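Local structure of anthrone oxidase-like protein (Streptomyces ambofaciens, 5F9P) at residues K79-T82 with L83-G87; Q195-E199 with A200-A204. The protein is probably a monooxygenase of the antibiotic-biosynthesis type that takes part in the oxidative C-C bond cleavage (ring-B opening) of atypical angucycline biosynthesis. One frame throughout, in Å; residues are numbered along the deposited sequence.

Contact 1 (K79-T82 with L83-G87); sequences KHRT and LPVFG
Thr82 and Phe86, one turn apart on helix 76-88, project side by side from the buried face of this helix, which packs against helix 21-37 outside the beta-barrel. From Thr82 CB branch a polar and an apolar arm. With OG1 beside the backbone N (chi1 -56°), the methyl CG2 stands anti to that N, swings forward along the helix and lies over one face of the Phe86 ring, 4.1 Å from CG2 to the ring centroid and 27° off the normal, a CH-pi contact. A threonine suits this buried place by offering a methyl to an aromatic ring, while its hydroxyl, OG1, makes a weak hydrogen bond to Glu77 O in the turn before. Phe86 also packs on Met31 and Ile34 and meets the ring of Phe16. On the outer side the hydrogen-bond ladder is interrupted at Pro84, which has no N-H to give to the turn before; the helix kinks here, just after a wider pi-type turn at 79-82, and the ring CD rests 3.4 Å from Lys79 O. Bonding resumes with the next residue: Val85 N donates to Arg81 O at 2.9 Å, while Val85 CG2 lies 4.2 Å from Arg81 CG.

Contact 2 (Q195-E199 with A200-A204); sequences QDQDE and ARKAA
Asp198 OD1 accepts a hydrogen bond of 2.9 Å from Ala200 N as the N-cap of helix 199-211, through the anti lone pair of that oxygen; CG stands anti to the backbone N (chi1 -157°), which carries OD1 to the helix start. Aspartate suits this place because its short acceptor meets an N-H that has no earlier turn to bond. Its own carbonyl begins the helical pattern: Lys202 N donates to Asp198 O at 3.2 Å, and Arg201 N adds a weak bond to the same oxygen. By charge, Glu199 and Lys202 form a salt bridge: Lys202 NZ lies 2.6 Å from Glu199 OE2 and meets that oxygen on its syn side, 20° out of the carboxylate plane. A bend at chi2 folds Glu199 back over the extended lysine, whose NZ also donates to Pro194 O. A water donates to Glu199 OE1 at 2.7 Å and is weakly bonded to Lys202 NZ. By stacking, the Gln197 amide and the Arg201 guanidinium pair with planes 12° apart. The ends of both are fixed, Arg201 by Tyr189 O and Arg190 O, Gln197 by Gln192 O. The stack is offset, with Gln197 CD 3.7 Å above the plane of the Arg201 guanidinium, toward its rim.

Contact 1 comes first along the chain, within helix 76-88, and contact 2 follows more than a hundred residues later, at the start of helix 199-211. Their centres are 44 Å apart and their nearest atoms about 31 Å, so they do not touch; they lie on opposite sides of the chain's centre. Between them stands the closed eight-stranded antiparallel barrel, as expected of the dimeric alpha-beta barrel clan, here built from a single chain, and the two contacts belong to helices on opposite sides of it. They differ in setting: 79-87 is partly buried mid-helix packing toward helix 21-37, whereas 195-204 is a surface helix start tied back to the end of helix 183-190 and the loop that follows.

Contact 1 (K79-T82 with L83-G87)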
# COMPACT_ATOMS: atom_id res chain seq x y z
N LYS A 79 -15.19 -14.54 -6.74
CA LYS A 79 -16.26 -14.76 -5.78
C LYS A 79 -16.17 -16.12 -5.08
O LYS A 79 -16.37 -16.22 -3.87
CB LYS A 79 -17.62 -14.62 -6.46
CG LYS A 79 -17.88 -13.22 -7.02
CD LYS A 79 -19.36 -12.99 -7.38
CE LYS A 79 -19.88 -13.99 -8.41
NZ LYS A 79 -21.25 -13.65 -8.88
N HIS A 80 -15.88 -17.17 -5.84
CA HIS A 80 -16.04 -18.53 -5.34
C HIS A 80 -14.73 -19.24 -5.02
O HIS A 80 -14.72 -20.24 -4.30
CB HIS A 80 -16.87 -19.35 -6.32
CG HIS A 80 -18.18 -18.71 -6.64
ND1 HIS A 80 -19.18 -18.55 -5.71
CD2 HIS A 80 -18.65 -18.16 -7.79
CE1 HIS A 80 -20.21 -17.94 -6.26
NE2 HIS A 80 -19.91 -17.68 -7.52
N ARG A 81 -13.63 -18.74 -5.56
CA ARG A 81 -12.33 -19.32 -5.23
C ARG A 81 -11.51 -18.36 -4.38
O ARG A 81 -11.13 -18.69 -3.27
CB ARG A 81 -11.55 -19.70 -6.49
CG ARG A 81 -10.19 -20.35 -6.16
CD ARG A 81 -9.44 -20.78 -7.41
NE ARG A 81 -8.12 -21.31 -7.09
CZ ARG A 81 -7.35 -21.99 -7.93
NH1 ARG A 81 -7.77 -22.22 -9.17
NH2 ARG A 81 -6.16 -22.43 -7.55
N THR A 82 -11.26 -17.17 -4.91
CA THR A 82 -10.33 -16.24 -4.29
C THR A 82 -10.70 -15.80 -2.88
O THR A 82 -9.89 -15.94 -1.95
CB THR A 82 -10.13 -15.01 -5.17
OG1 THR A 82 -9.71 -15.46 -6.46
CG2 THR A 82 -9.04 -14.12 -4.57
N LEU A 83 -11.92 -15.27 -2.72
CA LEU A 83 -12.36 -14.78 -1.42
C LEU A 83 -12.41 -15.87 -0.34
O LEU A 83 -11.87 -15.69 0.75
CB LEU A 83 -13.71 -14.07 -1.53
CG LEU A 83 -13.56 -12.66 -2.08
CD1 LEU A 83 -14.91 -12.04 -2.39
CD2 LEU A 83 -12.78 -11.82 -1.06
N PRO A 84 -13.07 -17.00 -0.64
CA PRO A 84 -13.13 -18.10 0.32
C PRO A 84 -11.74 -18.69 0.66
O PRO A 84 -11.47 -19.00 1.83
CB PRO A 84 -14.00 -19.14 -0.40
CG PRO A 84 -14.78 -18.35 -1.39
CD PRO A 84 -13.87 -17.26 -1.84
N VAL A 85 -10.87 -18.83 -0.34
CA VAL A 85 -9.51 -19.32 -0.08
C VAL A 85 -8.75 -18.34 0.82
O VAL A 85 -8.13 -18.73 1.82
CB VAL A 85 -8.71 -19.57 -1.39
CG1 VAL A 85 -7.21 -19.69 -1.10
CG2 VAL A 85 -9.24 -20.79 -2.09
N PHE A 86 -8.80 -17.07 0.47
CA PHE A 86 -8.13 -16.05 1.26
C PHE A 86 -8.74 -15.97 2.66
O PHE A 86 -8.03 -15.83 3.65
CB PHE A 86 -8.19 -14.70 0.55
CG PHE A 86 -7.19 -14.56 -0.57
CD1 PHE A 86 -7.10 -15.52 -1.56
CD2 PHE A 86 -6.33 -13.47 -0.62
CE1 PHE A 86 -6.17 -15.39 -2.59
CE2 PHE A 86 -5.41 -13.33 -1.65
CZ PHE A 86 -5.32 -14.29 -2.64
N GLY A 87 -10.07 -16.09 2.72
CA GLY A 87 -10.78 -16.05 3.99
C GLY A 87 -10.20 -17.04 4.98
O GLY A 87 -10.07 -16.75 6.16

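Contact 2 (Q195-E199 with A200-A204)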
# COMPACT_ATOMS: atom_id res chain seq x y z
N GLN A 195 14.02 15.14 21.18
CA GLN A 195 15.13 16.05 20.89
C GLN A 195 15.63 15.92 19.45
O GLN A 195 16.16 16.88 18.87
CB GLN A 195 16.29 15.84 21.88
CG GLN A 195 16.64 14.37 22.22
CD GLN A 195 15.73 13.77 23.29
OE1 GLN A 195 14.72 14.37 23.67
NE2 GLN A 195 16.09 12.58 23.79
N ASP A 196 15.45 14.74 18.86
CA ASP A 196 16.02 14.51 17.52
C ASP A 196 15.02 14.60 16.39
O ASP A 196 15.41 14.57 15.22
CB ASP A 196 16.77 13.19 17.48
CG ASP A 196 17.95 13.18 18.41
OD1 ASP A 196 18.84 14.03 18.21
OD2 ASP A 196 17.96 12.37 19.36
N GLN A 197 13.75 14.73 16.73
CA GLN A 197 12.71 14.91 15.73
C GLN A 197 12.68 16.35 15.23
O GLN A 197 12.78 17.29 16.02
CB GLN A 197 11.34 14.58 16.33
CG GLN A 197 11.15 13.13 16.72
CD GLN A 197 9.72 12.84 17.14
OE1 GLN A 197 8.80 13.60 16.81
NE2 GLN A 197 9.53 11.76 17.89
N ASP A 198 12.53 16.50 13.93
CA ASP A 198 12.24 17.81 13.33
C ASP A 198 10.92 18.35 13.89
O ASP A 198 9.99 17.59 14.13
CB ASP A 198 12.14 17.66 11.81
CG ASP A 198 12.39 18.97 11.09
OD1 ASP A 198 11.53 19.88 11.16
OD2 ASP A 198 13.46 19.07 10.45
N GLU A 199 10.82 19.66 14.09
CA GLU A 199 9.58 20.23 14.61
C GLU A 199 8.46 20.11 13.58
O GLU A 199 7.29 20.03 13.94
CB GLU A 199 9.78 21.68 15.08
CG GLU A 199 10.66 21.80 16.36
CD GLU A 199 10.00 21.15 17.58
OE1 GLU A 199 8.82 21.46 17.81
OE2 GLU A 199 10.66 20.33 18.30
N ALA A 200 8.82 20.09 12.30
CA ALA A 200 7.84 19.88 11.24
C ALA A 200 7.28 18.45 11.31
O ALA A 200 6.11 18.21 10.98
CB ALA A 200 8.45 20.17 9.88
N ARG A 201 8.10 17.50 11.76
CA ARG A 201 7.59 16.14 11.98
C ARG A 201 6.54 16.13 13.09
O ARG A 201 5.46 15.58 12.91
CB ARG A 201 8.70 15.15 12.31
CG ARG A 201 8.17 13.82 12.87
CD ARG A 201 9.29 12.85 13.17
NE ARG A 201 8.78 11.60 13.76
CZ ARG A 201 9.54 10.54 14.01
NH1 ARG A 201 10.84 10.57 13.72
NH2 ARG A 201 9.01 9.44 14.54
N LYS A 202 6.86 16.75 14.22
CA LYS A 202 5.93 16.83 15.35
C LYS A 202 4.61 17.48 14.97
O LYS A 202 3.54 17.09 15.44
CB LYS A 202 6.57 17.60 16.51
CG LYS A 202 7.91 17.04 16.99
CD LYS A 202 8.46 17.88 18.14
CE LYS A 202 9.76 17.32 18.69
NZ LYS A 202 10.36 18.21 19.74
N ALA A 203 4.68 18.50 14.12
CA ALA A 203 3.49 19.20 13.68
C ALA A 203 2.65 18.30 12.78
O ALA A 203 1.44 18.21 12.94
CB ALA A 203 3.86 20.49 12.96
N ALA A 204 3.30 17.63 11.84
CA ALA A 204 2.57 16.74 10.93
C ALA A 204 1.87 15.65 11.73
O ALA A 204 0.67 15.42 11.58
CB ALA A 204 3.52 16.12 9.89
O HOH W 1 7.95 20.63 20.26